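Local coordinates for alpha-1,2-mannosidase (PDB 2WW2), which is an inverting, calcium-dependent alpha-mannosidase of glycoside hydrolase family 92 from a human gut bacterium, hydrolysing alpha-mannosidic linkages, at residues E6-V11 with Q266-L271; G272-E277 with R285-C290; S356-Y361 with E402-A407; S364-E369 with I409-A414. All coordinates share one frame; numbering follows the deposited sequence.

Contact 1 (E6-V11 with Q266-L271); sequences EFVDYV and QWNNYL
Asn-268 supplies the polar link between the helix and the N-terminal turn: its OD1 takes the backbone N-H of Val-8 at 2.9 Å, the donor arriving nearly along the C=O axis (C=O...N angle 165°). The same oxygen lies 3.4 Å from Phe-7 N, but the angle there is too poor for a bond. Its amide crosses the Glu-6 side chain at about a right angle, ND2 3.5 Å from Glu-6 CB; the Glu-6 carboxylate itself turns to the backbone N of Lys-3. On the turn's own side, a bond of 2.8 Å spans the bend from Glu-6 N to Asp-9 OD2.

The apolar part adjoins this amide. Val-8 places CG2 anti to its backbone N and against Trp-267 CB (3.5 Å), the two side chains crossing at about a right angle. Leu-271 CD1 touches both Val-8 CA and, at 3.8 Å, Val-11 CG2, while Leu-271 CB rests on Phe-7 CB at 4.0 Å. Tyr-292 of helix 281-294 packs on both Trp-267 and Val-11.

The arrangement is a helix side chain bonding the backbone of a short N-terminal turn, fastening the N-terminal segment to the end of helix 256-271.

Contact 2 (G272-E277 with R285-C290); sequences GRVEAE and RTFYSC
Tyr-288 and Phe-287, neighbours on the helix, leave it by different first torsions and both reach the strand. Phe-287 has CG anti to its backbone N (chi1 -177°), which sends the ring straight at Val-274; Tyr-288 has CG anti to its carbonyl carbon instead (chi1 -74°), and its hydroxyl ends beside the strand backbone. The two rings also meet each other, Phe-287 CD2 sitting over the centre of one Tyr-288 face.

Tyr-288 OH donates to Val-274 O at 2.6 Å and accepts from Ala-276 N at 2.9 Å, with an N-H...O angle of 162° for the second. The carbonyl oxygen lies at the ring edge, in plane. Around this pair of bonds the contacts are apolar: Phe-287 CZ touches Val-274 CG2 at 3.9 Å, near the ring plane, and Phe-287 CE2 approaches Ala-276 CB at 4.2 Å. Phe-659 meets Phe-287 edge-to-face, and Phe-7 stacks on Tyr-288.

Strand 274-277 borders its sheet, pairing with strand 661-665 through Glu-275 and Thr-663, among others. One buried phenol thus serves two backbone groups of this edge strand, as donor to one and acceptor from the other, so its hydroxyl is satisfied in an otherwise largely apolar interface.

Contact 3 (S356-Y361 with E402-A407); sequences SIINAY and EKALEA
Tyr-361 lays its ring flat over Ala-407. With CG anti to the backbone N (chi1 168°), the side chain reaches across to the second helix, and Ala-407 CB sits 3.5 Å from the ring centroid, only 3° off the normal: a CH-pi contact centred on the face. The ring edge is used as well. Tyr-361 OH donates to Glu-406 OE2 at 2.7 Å, meeting the anti side of the carboxylate. Lys-403 CD comes to the same rim, 3.9 Å from Tyr-361 CE2, before its chain bends back and puts NZ 3.5 Å from Glu-406 OE2, a weak bond within a salt bridge.

Ile-358, one turn earlier, carries the apolar half. Its CG2 slides past Lys-403 CG in the opposite direction at 3.7 Å, and its CD1 lies 4.1 Å from Ala-404 CA and 4.3 Å from Ala-407 CB. The axes of the two short helix segments pass 10.6 Å apart at 61°, and the side chains of Tyr-361 and Ile-358 bridge the distance to the alanines.

A leucine in place of Tyr-361 would probably leave Glu-406 without its phenol donor and uncover part of the Ala-407 methyl.

Glu-406 OE2 therefore accepts a hydrogen bond from the phenol and a weak, long one from Lys-403 NZ, which probably favours its ionised form, while one face of the tyrosine ring rests on the Ala-407 methyl.

Contact 4 (S364-E369 with I409-A414); sequences SGFMPE and IHQTQA
Gln-411 and Glu-369 approach from opposite directions, their amide and carboxylate planes 48° apart, and Gln-411 NE2 donates to Glu-369 OE2 at 2.8 Å. The amide spans the loop backbone too: NE2 gives its second bond to Met-367 O at 2.9 Å, and OE1 accepts from Met-367 N at 3.1 Å with a bent N-H...O angle of 137°. In both backbone bonds the donor stands above the acceptor's carbonyl plane. The chain gets there by a bend at chi2, after CG leaves anti to the backbone N. Met-367 curls its CE back onto Gln-411 CB at 3.8 Å.

Phe-366 crosses His-410 at about a right angle. NE2 of His-410 hovers over one ring face, offset toward the rim, 3.5 Å from Phe-366 CE1; the ring planes are 44° apart, an oblique pairing. At the edge of the Phe-366 ring lie Gln-411 OE1 and the Ala-414 backbone, with Ala-414 CB 3.9 Å from Phe-366 CE1.

Replacing Gln-411 with an alanine would probably leave the Met-367 backbone N and O without these mates and let the loop shift.

The loop 364-369 runs from helix 347-364 into strand 370-371; Met-367 is also covered by Leu-388 of helix 383-393, and Ser-384 there bonds Glu-369.

In the fold
The four contacts form two pairs in series along the chain. Contacts 1 and 2 have centres about 8 Å apart and touch directly: Phe-7 CE1 lies 3.1 Å from Tyr-288 OH, and helix 256-271 runs on into strand 274-277. Contacts 3 and 4, about 9 Å apart between centres, share helix 401-413 and interlock in sequence; Ile-357 CG2 meets Met-367 SD at 3.5 Å. The pairs stand well apart, with contact 1 and contact 4 centres about 37 Å from each other, on opposite sides of the chain's centre. A bound sodium ion lies about 14 Å from the Val-11 side chain, so it is not part of contact 1.

Contact 1 (E6-V11 with Q266-L271)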
# COMPACT_ATOMS: atom_id res chain seq x y z
N GLU A 6 -26.67 33.92 -11.56
CA GLU A 6 -25.49 34.78 -11.64
C GLU A 6 -24.27 33.99 -11.16
O GLU A 6 -24.41 32.97 -10.51
CB GLU A 6 -25.69 36.02 -10.75
CG GLU A 6 -26.87 36.93 -11.17
CD GLU A 6 -26.49 37.91 -12.28
OE1 GLU A 6 -25.38 37.78 -12.86
OE2 GLU A 6 -27.29 38.81 -12.61
N PHE A 7 -23.07 34.48 -11.46
CA PHE A 7 -21.87 33.74 -11.11
C PHE A 7 -21.77 33.42 -9.62
O PHE A 7 -21.39 32.29 -9.25
CB PHE A 7 -20.62 34.45 -11.63
CG PHE A 7 -20.49 34.37 -13.13
CD1 PHE A 7 -20.83 33.20 -13.80
CD2 PHE A 7 -20.09 35.46 -13.86
CE1 PHE A 7 -20.74 33.12 -15.19
CE2 PHE A 7 -20.00 35.39 -15.24
CZ PHE A 7 -20.32 34.22 -15.90
N VAL A 8 -22.17 34.36 -8.76
CA VAL A 8 -22.05 34.12 -7.30
C VAL A 8 -23.02 33.02 -6.85
O VAL A 8 -22.78 32.36 -5.85
CB VAL A 8 -22.24 35.42 -6.46
CG1 VAL A 8 -23.72 35.81 -6.44
CG2 VAL A 8 -21.72 35.24 -5.04
N ASP A 9 -24.10 32.80 -7.61
CA ASP A 9 -25.07 31.73 -7.30
C ASP A 9 -24.45 30.34 -7.41
O ASP A 9 -24.97 29.37 -6.85
CB ASP A 9 -26.31 31.81 -8.21
CG ASP A 9 -27.13 33.07 -7.99
OD1 ASP A 9 -27.16 33.54 -6.83
OD2 ASP A 9 -27.73 33.59 -8.95
N TYR A 10 -23.34 30.23 -8.13
CA TYR A 10 -22.66 28.95 -8.26
C TYR A 10 -21.73 28.65 -7.07
O TYR A 10 -21.25 27.52 -6.91
CB TYR A 10 -21.86 28.91 -9.56
CG TYR A 10 -22.74 28.85 -10.79
CD1 TYR A 10 -23.56 27.73 -11.02
CD2 TYR A 10 -22.75 29.88 -11.71
CE1 TYR A 10 -24.38 27.65 -12.16
CE2 TYR A 10 -23.59 29.82 -12.85
CZ TYR A 10 -24.39 28.70 -13.05
OH TYR A 10 -25.20 28.62 -14.15
N VAL A 11 -21.47 29.65 -6.23
CA VAL A 11 -20.45 29.50 -5.20
C VAL A 11 -20.96 28.71 -3.99
O VAL A 11 -21.98 29.07 -3.41
CB VAL A 11 -19.91 30.86 -4.70
CG1 VAL A 11 -18.94 30.68 -3.51
CG2 VAL A 11 -19.22 31.60 -5.85
N GLN A 266 -20.74 42.90 -5.62
CA GLN A 266 -19.28 42.83 -5.65
C GLN A 266 -18.78 41.46 -6.13
O GLN A 266 -17.89 41.36 -6.99
CB GLN A 266 -18.71 43.15 -4.26
CG GLN A 266 -18.91 44.61 -3.88
CD GLN A 266 -18.24 45.54 -4.90
OE1 GLN A 266 -17.03 45.45 -5.13
NE2 GLN A 266 -19.02 46.43 -5.51
N TRP A 267 -19.33 40.38 -5.57
CA TRP A 267 -18.89 39.06 -6.00
C TRP A 267 -19.18 38.84 -7.49
O TRP A 267 -18.34 38.33 -8.23
CB TRP A 267 -19.51 37.96 -5.15
CG TRP A 267 -18.78 37.83 -3.84
CD1 TRP A 267 -19.21 38.26 -2.61
CD2 TRP A 267 -17.48 37.28 -3.65
NE1 TRP A 267 -18.25 37.99 -1.66
CE2 TRP A 267 -17.18 37.39 -2.27
CE3 TRP A 267 -16.52 36.71 -4.51
CZ2 TRP A 267 -15.96 36.97 -1.73
CZ3 TRP A 267 -15.32 36.26 -3.97
CH2 TRP A 267 -15.05 36.40 -2.59
N ASN A 268 -20.37 39.24 -7.94
CA ASN A 268 -20.66 39.05 -9.35
C ASN A 268 -19.69 39.83 -10.24
O ASN A 268 -19.28 39.35 -11.30
CB ASN A 268 -22.12 39.44 -9.66
CG ASN A 268 -23.09 38.33 -9.28
OD1 ASN A 268 -22.74 37.16 -9.34
ND2 ASN A 268 -24.31 38.69 -8.92
N ASN A 269 -19.33 41.04 -9.82
CA ASN A 269 -18.37 41.86 -10.56
C ASN A 269 -17.00 41.18 -10.68
O ASN A 269 -16.43 41.08 -11.77
CB ASN A 269 -18.21 43.24 -9.91
CG ASN A 269 -19.42 44.17 -10.16
OD1 ASN A 269 -20.31 43.86 -10.96
ND2 ASN A 269 -19.44 45.32 -9.48
N TYR A 270 -16.45 40.74 -9.55
CA TYR A 270 -15.12 40.14 -9.54
C TYR A 270 -15.11 38.72 -10.13
O TYR A 270 -14.23 38.39 -10.94
CB TYR A 270 -14.49 40.17 -8.14
CG TYR A 270 -14.02 41.58 -7.76
CD1 TYR A 270 -12.82 42.08 -8.24
CD2 TYR A 270 -14.80 42.40 -6.94
CE1 TYR A 270 -12.40 43.37 -7.92
CE2 TYR A 270 -14.39 43.68 -6.63
CZ TYR A 270 -13.19 44.16 -7.11
OH TYR A 270 -12.80 45.42 -6.78
N LEU A 271 -16.10 37.89 -9.78
CA LEU A 271 -16.17 36.55 -10.38
C LEU A 271 -16.36 36.68 -11.88
O LEU A 271 -15.84 35.87 -12.66
CB LEU A 271 -17.30 35.69 -9.78
CG LEU A 271 -17.17 35.40 -8.27
CD1 LEU A 271 -18.46 34.79 -7.73
CD2 LEU A 271 -15.95 34.52 -7.97

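Contact 2 (G272-E277 with R285-C290)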
# COMPACT_ATOMS: atom_id res chain seq x y z
N GLY A 272 -17.14 37.68 -12.30
CA GLY A 272 -17.52 37.82 -13.71
C GLY A 272 -16.39 38.25 -14.62
O GLY A 272 -16.57 38.30 -15.85
N ARG A 273 -15.23 38.54 -14.06
CA ARG A 273 -14.08 38.83 -14.91
C ARG A 273 -13.62 37.62 -15.71
O ARG A 273 -12.91 37.77 -16.70
CB ARG A 273 -12.91 39.42 -14.12
CG ARG A 273 -13.23 40.77 -13.51
CD ARG A 273 -11.95 41.48 -13.13
NE ARG A 273 -12.22 42.75 -12.46
CZ ARG A 273 -11.29 43.47 -11.86
NH1 ARG A 273 -10.04 43.03 -11.85
NH2 ARG A 273 -11.61 44.62 -11.26
N VAL A 274 -14.02 36.42 -15.29
CA VAL A 274 -13.90 35.26 -16.16
C VAL A 274 -15.27 34.59 -16.34
O VAL A 274 -15.91 34.17 -15.37
CB VAL A 274 -12.75 34.26 -15.78
CG1 VAL A 274 -12.82 33.87 -14.32
CG2 VAL A 274 -12.79 33.01 -16.71
N GLU A 275 -15.73 34.57 -17.58
CA GLU A 275 -17.06 34.07 -17.86
C GLU A 275 -16.97 32.68 -18.48
O GLU A 275 -16.56 32.55 -19.64
CB GLU A 275 -17.76 34.94 -18.89
CG GLU A 275 -18.20 36.30 -18.46
CD GLU A 275 -19.09 36.94 -19.55
OE1 GLU A 275 -18.58 37.80 -20.29
OE2 GLU A 275 -20.26 36.54 -19.68
N ALA A 276 -17.39 31.66 -17.74
CA ALA A 276 -17.41 30.30 -18.25
C ALA A 276 -18.78 29.96 -18.83
O ALA A 276 -19.82 30.21 -18.18
CB ALA A 276 -17.04 29.31 -17.15
N GLU A 277 -18.80 29.37 -20.03
CA GLU A 277 -20.05 28.98 -20.71
C GLU A 277 -19.91 27.58 -21.31
O GLU A 277 -18.83 27.19 -21.77
CB GLU A 277 -20.40 29.97 -21.84
CG GLU A 277 -20.59 31.42 -21.40
CD GLU A 277 -20.80 32.36 -22.59
OE1 GLU A 277 -21.86 32.28 -23.22
OE2 GLU A 277 -19.89 33.16 -22.89
N ARG A 285 -20.35 25.25 -10.67
CA ARG A 285 -20.21 25.37 -9.20
C ARG A 285 -18.77 25.14 -8.75
O ARG A 285 -18.26 25.87 -7.89
CB ARG A 285 -21.16 24.41 -8.49
CG ARG A 285 -22.63 24.84 -8.69
CD ARG A 285 -23.57 24.03 -7.85
NE ARG A 285 -23.42 22.61 -8.10
CZ ARG A 285 -24.36 21.85 -8.66
NH1 ARG A 285 -25.52 22.39 -9.04
NH2 ARG A 285 -24.12 20.54 -8.85
N THR A 286 -18.11 24.16 -9.33
CA THR A 286 -16.74 23.86 -8.91
C THR A 286 -15.85 25.04 -9.25
O THR A 286 -15.11 25.54 -8.41
CB THR A 286 -16.22 22.57 -9.57
OG1 THR A 286 -17.14 21.50 -9.28
CG2 THR A 286 -14.84 22.19 -9.01
N PHE A 287 -15.96 25.50 -10.50
CA PHE A 287 -15.15 26.61 -10.99
C PHE A 287 -15.33 27.90 -10.18
O PHE A 287 -14.35 28.51 -9.74
CB PHE A 287 -15.50 26.88 -12.47
CG PHE A 287 -14.67 27.96 -13.11
CD1 PHE A 287 -13.34 27.71 -13.49
CD2 PHE A 287 -15.20 29.22 -13.33
CE1 PHE A 287 -12.58 28.71 -14.08
CE2 PHE A 287 -14.45 30.23 -13.93
CZ PHE A 287 -13.14 29.98 -14.30
N TYR A 288 -16.57 28.33 -9.99
CA TYR A 288 -16.79 29.59 -9.29
C TYR A 288 -16.55 29.49 -7.79
O TYR A 288 -16.14 30.45 -7.18
CB TYR A 288 -18.18 30.18 -9.63
CG TYR A 288 -18.12 30.76 -11.03
CD1 TYR A 288 -17.33 31.88 -11.29
CD2 TYR A 288 -18.78 30.14 -12.10
CE1 TYR A 288 -17.21 32.40 -12.58
CE2 TYR A 288 -18.66 30.65 -13.39
CZ TYR A 288 -17.87 31.79 -13.61
OH TYR A 288 -17.73 32.32 -14.89
N SER A 289 -16.78 28.32 -7.21
CA SER A 289 -16.38 28.10 -5.81
C SER A 289 -14.87 28.22 -5.64
O SER A 289 -14.41 28.89 -4.71
CB SER A 289 -16.87 26.74 -5.33
OG SER A 289 -18.30 26.66 -5.36
N CYS A 290 -14.11 27.58 -6.52
CA CYS A 290 -12.64 27.71 -6.47
C CYS A 290 -12.23 29.16 -6.68
O CYS A 290 -11.29 29.63 -6.03
CB CYS A 290 -11.97 26.80 -7.52
SG CYS A 290 -12.09 25.05 -7.14

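Contact 3 (S356-Y361 with E402-A407)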
# COMPACT_ATOMS: atom_id res chain seq x y z
N SER A 356 2.95 46.45 -0.82
CA SER A 356 2.87 46.07 0.60
C SER A 356 4.02 45.19 1.05
O SER A 356 4.43 45.23 2.21
CB SER A 356 1.52 45.41 0.94
OG SER A 356 1.42 44.11 0.39
N ILE A 357 4.57 44.39 0.13
CA ILE A 357 5.73 43.56 0.44
C ILE A 357 6.92 44.46 0.74
O ILE A 357 7.65 44.24 1.71
CB ILE A 357 6.05 42.62 -0.76
CG1 ILE A 357 5.03 41.48 -0.82
CG2 ILE A 357 7.48 42.05 -0.65
CD1 ILE A 357 5.10 40.67 -2.12
N ILE A 358 7.11 45.49 -0.08
CA ILE A 358 8.19 46.45 0.16
C ILE A 358 7.95 47.22 1.47
O ILE A 358 8.86 47.46 2.25
CB ILE A 358 8.35 47.42 -1.04
CG1 ILE A 358 8.70 46.62 -2.30
CG2 ILE A 358 9.44 48.49 -0.77
CD1 ILE A 358 9.86 45.68 -2.09
N ASN A 359 6.70 47.61 1.72
CA ASN A 359 6.38 48.29 2.97
C ASN A 359 6.76 47.42 4.17
O ASN A 359 7.33 47.91 5.13
CB ASN A 359 4.89 48.66 3.04
CG ASN A 359 4.49 49.72 2.04
OD1 ASN A 359 5.34 50.45 1.53
ND2 ASN A 359 3.19 49.81 1.74
N ALA A 360 6.41 46.14 4.13
CA ALA A 360 6.73 45.23 5.23
C ALA A 360 8.24 45.17 5.40
O ALA A 360 8.76 45.15 6.54
CB ALA A 360 6.16 43.81 4.95
N TYR A 361 8.95 45.13 4.27
CA TYR A 361 10.42 45.15 4.29
C TYR A 361 10.94 46.44 4.95
O TYR A 361 11.86 46.38 5.78
CB TYR A 361 10.99 45.00 2.87
CG TYR A 361 12.47 45.30 2.74
CD1 TYR A 361 13.43 44.37 3.13
CD2 TYR A 361 12.91 46.51 2.22
CE1 TYR A 361 14.80 44.65 3.00
CE2 TYR A 361 14.25 46.80 2.08
CZ TYR A 361 15.19 45.87 2.47
OH TYR A 361 16.52 46.17 2.32
N GLU A 402 15.18 49.71 -7.65
CA GLU A 402 16.40 49.58 -6.85
C GLU A 402 16.10 49.11 -5.44
O GLU A 402 16.85 48.31 -4.88
CB GLU A 402 17.17 50.91 -6.80
CG GLU A 402 17.66 51.37 -8.15
CD GLU A 402 19.05 50.89 -8.44
OE1 GLU A 402 19.50 49.93 -7.76
OE2 GLU A 402 19.70 51.48 -9.33
N LYS A 403 15.03 49.65 -4.86
CA LYS A 403 14.62 49.25 -3.51
C LYS A 403 14.18 47.78 -3.53
O LYS A 403 14.51 47.00 -2.62
CB LYS A 403 13.48 50.15 -3.01
CG LYS A 403 12.77 49.64 -1.75
CD LYS A 403 13.68 49.64 -0.51
CE LYS A 403 13.67 50.98 0.19
NZ LYS A 403 14.86 51.13 1.09
N ALA A 404 13.42 47.40 -4.56
CA ALA A 404 12.98 46.00 -4.66
C ALA A 404 14.18 45.07 -4.80
O ALA A 404 14.25 44.03 -4.14
CB ALA A 404 11.99 45.80 -5.82
N LEU A 405 15.15 45.43 -5.65
CA LEU A 405 16.33 44.59 -5.81
C LEU A 405 17.09 44.43 -4.48
O LEU A 405 17.60 43.34 -4.17
CB LEU A 405 17.27 45.16 -6.87
CG LEU A 405 18.52 44.30 -7.12
CD1 LEU A 405 18.16 42.85 -7.46
CD2 LEU A 405 19.38 44.91 -8.22
N GLU A 406 17.20 45.52 -3.73
CA GLU A 406 17.92 45.51 -2.46
C GLU A 406 17.24 44.56 -1.48
O GLU A 406 17.90 43.75 -0.82
CB GLU A 406 17.96 46.93 -1.88
CG GLU A 406 18.39 47.03 -0.43
CD GLU A 406 18.05 48.41 0.17
OE1 GLU A 406 18.67 49.40 -0.24
OE2 GLU A 406 17.16 48.49 1.05
N ALA A 407 15.91 44.65 -1.43
CA ALA A 407 15.11 43.79 -0.57
C ALA A 407 15.28 42.31 -0.95
O ALA A 407 15.39 41.45 -0.08
CB ALA A 407 13.63 44.20 -0.66

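Contact 4 (S364-E369 with I409-A414)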
# COMPACT_ATOMS: atom_id res chain seq x y z
N SER A 364 10.17 46.21 8.79
CA SER A 364 10.68 45.09 9.59
C SER A 364 12.10 44.64 9.26
O SER A 364 12.72 43.90 10.03
CB SER A 364 9.76 43.87 9.46
OG SER A 364 9.97 43.23 8.22
N GLY A 365 12.62 45.02 8.10
CA GLY A 365 13.95 44.56 7.68
C GLY A 365 13.92 43.35 6.76
O GLY A 365 14.93 43.05 6.09
N PHE A 366 12.79 42.65 6.70
CA PHE A 366 12.65 41.49 5.83
C PHE A 366 11.33 41.53 5.08
O PHE A 366 10.32 42.01 5.60
CB PHE A 366 12.70 40.18 6.64
CG PHE A 366 14.08 39.81 7.16
CD1 PHE A 366 14.95 39.06 6.39
CD2 PHE A 366 14.47 40.18 8.44
CE1 PHE A 366 16.21 38.69 6.86
CE2 PHE A 366 15.73 39.83 8.93
CZ PHE A 366 16.61 39.08 8.13
N MET A 367 11.31 40.98 3.87
CA MET A 367 10.03 40.74 3.21
C MET A 367 9.34 39.56 3.89
O MET A 367 10.00 38.64 4.39
CB MET A 367 10.23 40.42 1.73
CG MET A 367 10.86 41.56 0.94
SD MET A 367 10.87 41.21 -0.83
CE MET A 367 12.23 40.05 -0.94
N PRO A 368 8.00 39.58 3.93
CA PRO A 368 7.33 38.45 4.56
C PRO A 368 7.34 37.21 3.66
O PRO A 368 7.50 37.34 2.44
CB PRO A 368 5.89 38.95 4.73
CG PRO A 368 5.71 39.99 3.64
CD PRO A 368 7.08 40.59 3.40
N GLU A 369 7.19 36.03 4.28
CA GLU A 369 7.03 34.79 3.54
C GLU A 369 5.70 34.17 3.99
O GLU A 369 4.82 33.99 3.16
CB GLU A 369 8.23 33.84 3.75
CG GLU A 369 9.59 34.39 3.27
CD GLU A 369 9.68 34.62 1.77
OE1 GLU A 369 8.77 34.18 1.04
OE2 GLU A 369 10.67 35.25 1.30
N ILE A 409 17.81 40.82 -2.65
CA ILE A 409 19.14 40.36 -2.32
C ILE A 409 19.27 40.13 -0.81
O ILE A 409 19.88 39.13 -0.38
CB ILE A 409 20.23 41.36 -2.80
CG1 ILE A 409 20.26 41.38 -4.33
CG2 ILE A 409 21.59 40.96 -2.26
CD1 ILE A 409 21.13 42.48 -4.90
N HIS A 410 18.74 41.05 0.00
CA HIS A 410 18.85 40.92 1.46
C HIS A 410 18.13 39.66 1.95
O HIS A 410 18.60 38.95 2.85
CB HIS A 410 18.31 42.16 2.17
CG HIS A 410 18.19 42.01 3.65
ND1 HIS A 410 19.26 42.15 4.51
CD2 HIS A 410 17.12 41.73 4.43
CE1 HIS A 410 18.86 41.96 5.75
NE2 HIS A 410 17.56 41.70 5.73
N GLN A 411 16.99 39.37 1.34
CA GLN A 411 16.22 38.18 1.69
C GLN A 411 17.04 36.90 1.49
O GLN A 411 16.80 35.88 2.15
CB GLN A 411 14.93 38.15 0.85
CG GLN A 411 13.84 37.20 1.37
CD GLN A 411 13.07 37.78 2.54
OE1 GLN A 411 13.42 38.84 3.08
NE2 GLN A 411 11.99 37.10 2.94
N THR A 412 18.02 36.94 0.59
CA THR A 412 18.83 35.76 0.30
C THR A 412 20.17 35.79 1.03
O THR A 412 20.92 34.83 0.98
CB THR A 412 19.16 35.65 -1.20
OG1 THR A 412 20.09 36.69 -1.55
CG2 THR A 412 17.90 35.79 -2.06
N GLN A 413 20.48 36.91 1.68
CA GLN A 413 21.80 37.09 2.29
C GLN A 413 21.72 37.36 3.79
O GLN A 413 22.70 37.80 4.41
CB GLN A 413 22.54 38.24 1.61
CG GLN A 413 22.84 37.94 0.15
CD GLN A 413 23.87 36.84 -0.02
OE1 GLN A 413 23.59 35.78 -0.59
NE2 GLN A 413 25.06 37.09 0.47
N ALA A 414 20.55 37.09 4.36
CA ALA A 414 20.33 37.24 5.79
C ALA A 414 19.15 36.37 6.21
O ALA A 414 18.38 35.89 5.38
CB ALA A 414 20.04 38.69 6.15